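Local coordinates for cell division control protein Cdc48 (Mycobacterium smegmatis, PDB 5E7P) that probably binds and hydrolyses ATP as a member of the AAA ATPase family, and is captured here with ADP bound, at residues A128-M132 against V191-V197; P271-G275 against F425-D429; G294-G298 against D327-L331. All coordinates share one frame; numbering follows the deposited sequence.

Contact 1 of 3, residues A128-M132 against V191-V197; sequences ATLRM and VQPNSVV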
loop_
_atom_site.group_PDB
_atom_site.type_symbol
_atom_site.label_atom_id
_atom_site.label_comp_id
_atom_site.label_asym_id
_atom_site.label_seq_id
_atom_site.Cartn_x
_atom_site.Cartn_y
_atom_site.Cartn_z
ATOM N N ALA A 128 9.687 6.258 -17.356
ATOM C CA ALA A 128 8.420 6.531 -16.685
ATOM C C ALA A 128 7.302 5.665 -17.264
ATOM O O ALA A 128 6.424 5.194 -16.539
ATOM C CB ALA A 128 8.065 8.008 -16.798
ATOM N N THR A 129 7.341 5.464 -18.576
ATOM C CA THR A 129 6.373 4.614 -19.255
ATOM C C THR A 129 6.560 3.159 -18.837
ATOM O O THR A 129 5.584 2.443 -18.608
ATOM C CB THR A 129 6.504 4.734 -20.785
ATOM O OG1 THR A 129 6.235 6.084 -21.181
ATOM C CG2 THR A 129 5.530 3.803 -21.486
ATOM N N LEU A 130 7.819 2.734 -18.738
ATOM C CA LEU A 130 8.151 1.386 -18.284
ATOM C C LEU A 130 7.577 1.108 -16.900
ATOM O O LEU A 130 6.984 0.055 -16.662
ATOM C CB LEU A 130 9.668 1.180 -18.250
ATOM C CG LEU A 130 10.406 0.963 -19.573
ATOM C CD1 LEU A 130 11.904 0.845 -19.335
ATOM C CD2 LEU A 130 9.875 -0.267 -20.294
ATOM N N ARG A 131 7.761 2.058 -15.989
ATOM C CA ARG A 131 7.292 1.909 -14.619
ATOM C C ARG A 131 5.768 1.863 -14.562
ATOM O O ARG A 131 5.189 1.082 -13.809
ATOM C CB ARG A 131 7.824 3.048 -13.751
ATOM C CG ARG A 131 7.368 3.003 -12.310
ATOM C CD ARG A 131 8.036 4.108 -11.513
ATOM N NE ARG A 131 7.863 5.417 -12.140
ATOM C CZ ARG A 131 8.663 6.457 -11.927
ATOM N NH1 ARG A 131 9.701 6.341 -11.106
ATOM N NH2 ARG A 131 8.434 7.611 -12.538
ATOM N N MET A 132 5.127 2.700 -15.368
ATOM C CA MET A 132 3.673 2.718 -15.453
ATOM C C MET A 132 3.123 1.383 -15.956
ATOM O O MET A 132 2.142 0.861 -15.424
ATOM C CB MET A 132 3.214 3.844 -16.379
ATOM C CG MET A 132 1.706 3.937 -16.547
ATOM S SD MET A 132 1.233 5.144 -17.799
ATOM C CE MET A 132 2.040 6.615 -17.171
ATOM N N VAL A 191 7.527 -3.633 -8.817
ATOM C CA VAL A 191 7.641 -2.268 -9.318
ATOM C C VAL A 191 6.684 -1.332 -8.588
ATOM O O VAL A 191 5.464 -1.492 -8.649
ATOM C CB VAL A 191 7.391 -2.187 -10.835
ATOM C CG1 VAL A 191 7.549 -0.757 -11.321
ATOM C CG2 VAL A 191 8.337 -3.120 -11.583
ATOM N N GLN A 192 7.254 -0.359 -7.891
ATOM C CA GLN A 192 6.488 0.602 -7.113
ATOM C C GLN A 192 6.627 1.997 -7.731
ATOM O O GLN A 192 7.495 2.215 -8.576
ATOM C CB GLN A 192 6.984 0.598 -5.666
ATOM C CG GLN A 192 6.833 -0.742 -4.974
ATOM C CD GLN A 192 5.380 -1.171 -4.858
ATOM O OE1 GLN A 192 4.504 -0.352 -4.581
ATOM N NE2 GLN A 192 5.117 -2.457 -5.076
ATOM N N PRO A 193 5.759 2.942 -7.333
ATOM C CA PRO A 193 5.900 4.310 -7.844
ATOM C C PRO A 193 7.251 4.943 -7.497
ATOM O O PRO A 193 7.736 5.785 -8.248
ATOM C CB PRO A 193 4.776 5.057 -7.135
ATOM C CG PRO A 193 3.741 4.014 -6.886
ATOM C CD PRO A 193 4.500 2.759 -6.586
ATOM N N ASN A 194 7.846 4.543 -6.377
ATOM C CA ASN A 194 9.159 5.052 -5.989
ATOM C C ASN A 194 10.305 4.206 -6.543
ATOM O O ASN A 194 11.457 4.365 -6.146
ATOM C CB ASN A 194 9.273 5.183 -4.464
ATOM C CG ASN A 194 9.020 3.873 -3.740
ATOM O OD1 ASN A 194 8.876 2.825 -4.364
ATOM N ND2 ASN A 194 8.973 3.929 -2.414
ATOM N N SER A 195 9.980 3.300 -7.458
ATOM C CA SER A 195 10.998 2.514 -8.137
ATOM C C SER A 195 11.444 3.247 -9.389
ATOM O O SER A 195 10.765 4.159 -9.856
ATOM C CB SER A 195 10.453 1.136 -8.521
ATOM O OG SER A 195 10.108 0.379 -7.375
ATOM N N VAL A 196 12.591 2.851 -9.926
ATOM C CA VAL A 196 13.010 3.324 -11.237
ATOM C C VAL A 196 13.214 2.130 -12.165
ATOM O O VAL A 196 13.849 1.145 -11.794
ATOM C CB VAL A 196 14.283 4.207 -11.164
ATOM C CG1 VAL A 196 15.421 3.482 -10.454
ATOM C CG2 VAL A 196 14.708 4.655 -12.556
ATOM N N VAL A 197 12.645 2.204 -13.362
ATOM C CA VAL A 197 12.792 1.130 -14.335
ATOM C C VAL A 197 13.489 1.654 -15.582
ATOM O O VAL A 197 12.894 2.387 -16.368
ATOM C CB VAL A 197 11.430 0.527 -14.723
ATOM C CG1 VAL A 197 11.622 -0.659 -15.654
ATOM C CG2 VAL A 197 10.665 0.111 -13.478
#
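Helix 127-133 comes up against the chain that leads into edge strand 196-199, Arg131 and Val197 being the nearest pair with CA atoms 5.6 Å apart, while a type I turn from Gln192 to Ser195 presents its carbonyls to the guanidinium of Arg131. Arg131 carries the contact. Its CG stands anti to the backbone N (chi1 179°), the chain runs on extended and then bends at chi3, which brings the guanidinium to the turn. There NH1 donates a fairly straight hydrogen bond of 2.7 Å to Ser195 O, arriving almost in line with the carbonyl and in the guanidinium plane. Pro193 O lies instead over one guanidinium face, 3.5 Å from NH1, so two carbonyls of the turn meet the group from different directions. Asp293 adds a long, weak ion pair to NH1. Nearer the backbone, the aliphatic part is flanked by valines: Val191 CG1 lies 3.9 Å from Arg131 CG, and Val197 CG2 lies 4.1 Å from Arg131 CB. The other branch, Val197 CG1, packs 3.7 Å from Leu130 CB. The turn is braced from within by Gln192 N, bonded to Ser195 OG, which also bonds to Ala110 O. Strand 196-199 runs parallel to 112-116 at the edge of a four-stranded mixed sheet, on which the helix packs through Leu130, and the turn before it places Pro193 in the wall of the first ADP pocket.

Contact 2 of 3, residues P271-G275 against F425-D429; sequences PAGVG and FVVAD. With ADP (adenosine-5'-diphosphate), chain C.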
loop_
_atom_site.group_PDB
_atom_site.type_symbol
_atom_site.label_atom_id
_atom_site.label_comp_id
_atom_site.label_asym_id
_atom_site.label_seq_id
_atom_site.Cartn_x
_atom_site.Cartn_y
_atom_site.Cartn_z
ATOM N N PRO A 271 -1.154 6.411 0.343
ATOM C CA PRO A 271 -0.974 5.115 -0.324
ATOM C C PRO A 271 -0.331 5.217 -1.709
ATOM O O PRO A 271 -0.497 6.217 -2.406
ATOM C CB PRO A 271 -2.407 4.592 -0.450
ATOM C CG PRO A 271 -3.129 5.230 0.681
ATOM C CD PRO A 271 -2.540 6.601 0.804
ATOM N N ALA A 272 0.398 4.177 -2.096
ATOM C CA ALA A 272 1.078 4.159 -3.385
ATOM C C ALA A 272 0.078 4.205 -4.537
ATOM O O ALA A 272 -0.864 3.419 -4.582
ATOM C CB ALA A 272 1.972 2.924 -3.494
ATOM N N GLY A 273 0.285 5.138 -5.462
ATOM C CA GLY A 273 -0.565 5.255 -6.631
ATOM C C GLY A 273 -1.919 5.864 -6.333
ATOM O O GLY A 273 -2.835 5.788 -7.153
ATOM N N VAL A 274 -2.054 6.467 -5.156
ATOM C CA VAL A 274 -3.315 7.090 -4.780
ATOM C C VAL A 274 -3.535 8.385 -5.566
ATOM O O VAL A 274 -4.667 8.845 -5.716
ATOM C CB VAL A 274 -3.396 7.358 -3.263
ATOM C CG1 VAL A 274 -2.623 8.616 -2.900
ATOM C CG2 VAL A 274 -4.848 7.473 -2.822
ATOM N N GLY A 275 -2.449 8.959 -6.079
ATOM C CA GLY A 275 -2.531 10.157 -6.895
ATOM C C GLY A 275 -1.870 11.374 -6.274
ATOM O O GLY A 275 -2.329 12.498 -6.467
ATOM N N PHE A 425 -8.452 -0.485 -3.487
ATOM C CA PHE A 425 -7.926 -0.042 -4.776
ATOM C C PHE A 425 -7.588 1.447 -4.778
ATOM O O PHE A 425 -8.163 2.223 -4.019
ATOM C CB PHE A 425 -8.929 -0.330 -5.893
ATOM C CG PHE A 425 -8.795 -1.693 -6.495
ATOM C CD1 PHE A 425 -8.941 -2.829 -5.717
ATOM C CD2 PHE A 425 -8.550 -1.839 -7.848
ATOM C CE1 PHE A 425 -8.826 -4.087 -6.277
ATOM C CE2 PHE A 425 -8.434 -3.093 -8.415
ATOM C CZ PHE A 425 -8.572 -4.221 -7.629
ATOM N N VAL A 426 -6.650 1.832 -5.637
ATOM C CA VAL A 426 -6.339 3.238 -5.866
ATOM C C VAL A 426 -6.545 3.548 -7.342
ATOM O O VAL A 426 -6.829 2.647 -8.132
ATOM C CB VAL A 426 -4.897 3.583 -5.460
ATOM C CG1 VAL A 426 -4.692 3.319 -3.981
ATOM C CG2 VAL A 426 -3.903 2.787 -6.293
ATOM N N VAL A 427 -6.405 4.816 -7.710
ATOM C CA VAL A 427 -6.633 5.231 -9.091
ATOM C C VAL A 427 -5.686 4.519 -10.062
ATOM O O VAL A 427 -6.069 4.186 -11.190
ATOM C CB VAL A 427 -6.547 6.775 -9.255
ATOM C CG1 VAL A 427 -5.188 7.305 -8.798
ATOM C CG2 VAL A 427 -6.837 7.182 -10.695
ATOM N N ALA A 428 -4.460 4.268 -9.610
ATOM C CA ALA A 428 -3.470 3.565 -10.420
ATOM C C ALA A 428 -3.981 2.178 -10.789
ATOM O O ALA A 428 -3.879 1.752 -11.940
ATOM C CB ALA A 428 -2.147 3.466 -9.676
ATOM N N ASP A 429 -4.540 1.485 -9.801
ATOM C CA ASP A 429 -5.096 0.154 -10.010
ATOM C C ASP A 429 -6.312 0.219 -10.922
ATOM O O ASP A 429 -6.447 -0.585 -11.844
ATOM C CB ASP A 429 -5.491 -0.474 -8.673
ATOM C CG ASP A 429 -4.342 -0.518 -7.687
ATOM O OD1 ASP A 429 -3.189 -0.724 -8.124
ATOM O OD2 ASP A 429 -4.594 -0.350 -6.473
HETATM P PB ADP C . 1.267 8.599 -6.395
HETATM O O1B ADP C . 2.054 7.328 -6.219
HETATM O O2B ADP C . 2.097 9.785 -6.804
HETATM O O3B ADP C . 0.286 8.892 -5.292
HETATM P PA ADP C . 0.364 9.196 -9.004
HETATM O O1A ADP C . 1.629 8.910 -9.771
HETATM O O2A ADP C . 0.039 10.617 -8.620
HETATM O O3A ADP C . 0.382 8.256 -7.695
HETATM O "O5'" ADP C . -0.846 8.567 -9.843
HETATM C "C5'" ADP C . -0.994 7.153 -9.854
HETATM C "C4'" ADP C . -1.188 6.745 -11.306
HETATM O "O4'" ADP C . -2.554 6.939 -11.662
HETATM C "C3'" ADP C . -0.339 7.612 -12.222
HETATM O "O3'" ADP C . 0.448 6.784 -13.086
HETATM C "C2'" ADP C . -1.318 8.431 -13.038
HETATM O "O2'" ADP C . -0.963 8.379 -14.423
HETATM C "C1'" ADP C . -2.670 7.778 -12.811
HETATM N N9 ADP C . -3.727 8.782 -12.548
HETATM C C8 ADP C . -3.894 9.478 -11.407
HETATM N N7 ADP C . -4.968 10.304 -11.499
HETATM C C5 ADP C . -5.510 10.131 -12.720
HETATM C C6 ADP C . -6.658 10.685 -13.477
HETATM N N6 ADP C . -7.471 11.618 -12.929
HETATM N N1 ADP C . -6.868 10.233 -14.735
HETATM C C2 ADP C . -6.070 9.308 -15.298
HETATM N N3 ADP C . -5.015 8.762 -14.667
HETATM C C4 ADP C . -4.687 9.126 -13.405
HETATM O O HOH W 1 -6.837 7.046 -5.753
#
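The P-loop of the first AAA module, here Pro271-Gly275 leading into helix 276-283, meets the start of helix 427-448 beside the bound ADP. Gly273 and Ala428 approach to 5.1 Å between CA atoms, and Ala428 N gives a weak hydrogen bond to Gly273 O. Val426 CG2 lies 3.3 Å from the same carbonyl oxygen, Gly273 O, and also faces Ala272 O, while its CG1 reaches Pro271 CB and Val274 CB at longer range. A bridging water adds a polar link: it donates to Val274 O and accepts from Val427 N at 3.0 Å. Gly273, at positive phi (75°), has no side chain, and its backbone lies close to Ala428. This is the Walker A phosphate nest, in which backbone N-H groups hold the diphosphate: Gly273 N bonds to ADP O1B at 2.9 Å and Gly275 N to ADP O3B at 2.8 Å, with a weak second bond from Gly275 N to the bridging O3A. Further backbone N-H groups, of Lys276, Ala277 and Thr278, also bond to the nucleotide. The incoming helix serves the nucleoside half. Val427 tucks CG1 between its own N and carbonyl carbon (chi1 58°), which wedges this methyl between the Gly273 and Val274 carbonyls and ADP C8, 3.6 Å from the latter; CG2 sits beside N7. The Ala428 methyl CB touches the ribose at C4', 3.8 Å away. The carboxylate of Asp429, three residues on, caps the first turn, OD2 accepting from Val426 N at 3.1 Å, and OD1 accepts from Leu469 N.

Contact 3 of 3, residues G294-G298 against D327-L331; sequences GPEVG and DVDAL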
loop_
_atom_site.group_PDB
_atom_site.type_symbol
_atom_site.label_atom_id
_atom_site.label_comp_id
_atom_site.label_asym_id
_atom_site.label_seq_id
_atom_site.Cartn_x
_atom_site.Cartn_y
_atom_site.Cartn_z
ATOM N N GLY A 294 12.351 11.637 -8.290
ATOM C CA GLY A 294 13.113 11.085 -7.181
ATOM C C GLY A 294 13.860 9.786 -7.436
ATOM O O GLY A 294 15.055 9.697 -7.150
ATOM N N PRO A 295 13.162 8.766 -7.962
ATOM C CA PRO A 295 13.832 7.493 -8.248
ATOM C C PRO A 295 14.919 7.596 -9.317
ATOM O O PRO A 295 15.982 7.002 -9.142
ATOM C CB PRO A 295 12.689 6.602 -8.741
ATOM C CG PRO A 295 11.480 7.165 -8.099
ATOM C CD PRO A 295 11.699 8.649 -8.083
ATOM N N GLU A 296 14.659 8.320 -10.402
ATOM C CA GLU A 296 15.653 8.471 -11.464
ATOM C C GLU A 296 16.910 9.180 -10.971
ATOM O O GLU A 296 18.030 8.780 -11.300
ATOM C CB GLU A 296 15.071 9.215 -12.667
ATOM C CG GLU A 296 14.248 8.345 -13.602
ATOM C CD GLU A 296 13.847 9.073 -14.873
ATOM O OE1 GLU A 296 14.467 10.113 -15.188
ATOM O OE2 GLU A 296 12.910 8.604 -15.555
ATOM N N VAL A 297 16.720 10.229 -10.177
ATOM C CA VAL A 297 17.844 10.966 -9.616
ATOM C C VAL A 297 18.565 10.138 -8.557
ATOM O O VAL A 297 19.794 10.091 -8.529
ATOM C CB VAL A 297 17.399 12.304 -9.005
ATOM C CG1 VAL A 297 18.605 13.081 -8.498
ATOM C CG2 VAL A 297 16.635 13.119 -10.030
ATOM N N GLY A 298 17.794 9.477 -7.699
ATOM C CA GLY A 298 18.353 8.628 -6.660
ATOM C C GLY A 298 19.218 7.492 -7.185
ATOM O O GLY A 298 20.092 6.989 -6.475
ATOM N N ASP A 327 8.237 11.351 -5.193
ATOM C CA ASP A 327 8.794 10.191 -4.497
ATOM C C ASP A 327 10.229 10.442 -4.031
ATOM O O ASP A 327 11.178 9.793 -4.480
ATOM C CB ASP A 327 8.685 8.935 -5.367
ATOM C CG ASP A 327 7.254 8.663 -5.811
ATOM O OD1 ASP A 327 6.457 8.163 -4.988
ATOM O OD2 ASP A 327 6.926 8.958 -6.981
ATOM N N VAL A 328 10.357 11.392 -3.110
ATOM C CA VAL A 328 11.646 11.860 -2.622
ATOM C C VAL A 328 12.311 10.840 -1.692
ATOM O O VAL A 328 13.489 10.966 -1.357
ATOM C CB VAL A 328 11.486 13.230 -1.908
ATOM C CG1 VAL A 328 10.782 13.056 -0.570
ATOM C CG2 VAL A 328 12.834 13.935 -1.737
ATOM N N ASP A 329 11.569 9.815 -1.285
ATOM C CA ASP A 329 12.134 8.800 -0.397
ATOM C C ASP A 329 13.189 7.941 -1.098
ATOM O O ASP A 329 14.027 7.322 -0.446
ATOM C CB ASP A 329 11.039 7.928 0.225
ATOM C CG ASP A 329 10.106 7.334 -0.810
ATOM O OD1 ASP A 329 9.761 8.043 -1.780
ATOM O OD2 ASP A 329 9.719 6.157 -0.651
ATOM N N ALA A 330 13.149 7.912 -2.425
ATOM C CA ALA A 330 14.173 7.227 -3.204
ATOM C C ALA A 330 15.429 8.088 -3.314
ATOM O O ALA A 330 16.537 7.570 -3.445
ATOM C CB ALA A 330 13.645 6.883 -4.584
ATOM N N LEU A 331 15.246 9.405 -3.258
ATOM C CA LEU A 331 16.357 10.350 -3.318
ATOM C C LEU A 331 16.929 10.651 -1.933
ATOM O O LEU A 331 18.140 10.789 -1.771
ATOM C CB LEU A 331 15.912 11.649 -3.999
ATOM C CG LEU A 331 16.863 12.849 -3.961
ATOM C CD1 LEU A 331 18.154 12.550 -4.705
ATOM C CD2 LEU A 331 16.185 14.086 -4.539
HETATM O O HOH W 2 19.803 7.595 -3.358
#
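Pro295 meets the Ala330 methyl with its CA, 3.7 Å from Ala330 CB, and more loosely with ring atom CG, 4.1 Å from the same CB, while the CD corner of the ring faces Asp327. The segment 327-331 follows strand 321-326 and corresponds in position to the end of the Walker B motif of this P-loop fold, but apparently diverges from its usual Asp-Glu pair: Asp327 probably takes the glutamate place, its side chain about 5 Å from the ADP. Helix 294-299 begins directly after the neighbouring strand 289-293, so the contact joins the ends of two adjacent parallel strands. Two glycines, lacking side chains, bring the helix backbone close to Asp327 O and Ala330 O. Gly294 CA makes a CH···O contact with Asp327 O at 3.6 Å and 161° at the hydrogen, and Gly298 CA comes to 4.3 Å from Leu331 CA. On the side of helix 302-319, Val297 extends CG1 away from its own nitrogen (chi1 -177°) to meet Leu331 CD1 at 3.9 Å, and Arg305 touches both side chains. No direct hydrogen bond crosses between the segments; a water donates to Gly298 O at 3.2 Å and to Ala330 O at 3.3 Å.

In the fold
From the N terminus, contact 1 closes first, bringing the 191-197 turn back to helix 127-133 before contacts 2 and 3 open. The P-loop 271-275 then opens contact 2, which closes 150 residues later at the start of helix 427-448. Contact 3, a short loop through helix 302-319 and strand 321-326, lies wholly within that excursion. Contacts 2 and 3 do not touch, their nearest atoms being about 7 Å apart. The turn 192-195 of contact 1 touches both: Pro193 packs on Ala272 and Gly273 of the P-loop, and Asn194 hydrogen-bonds through ND2 to Asp329 OD2 in the loop after strand 321-326.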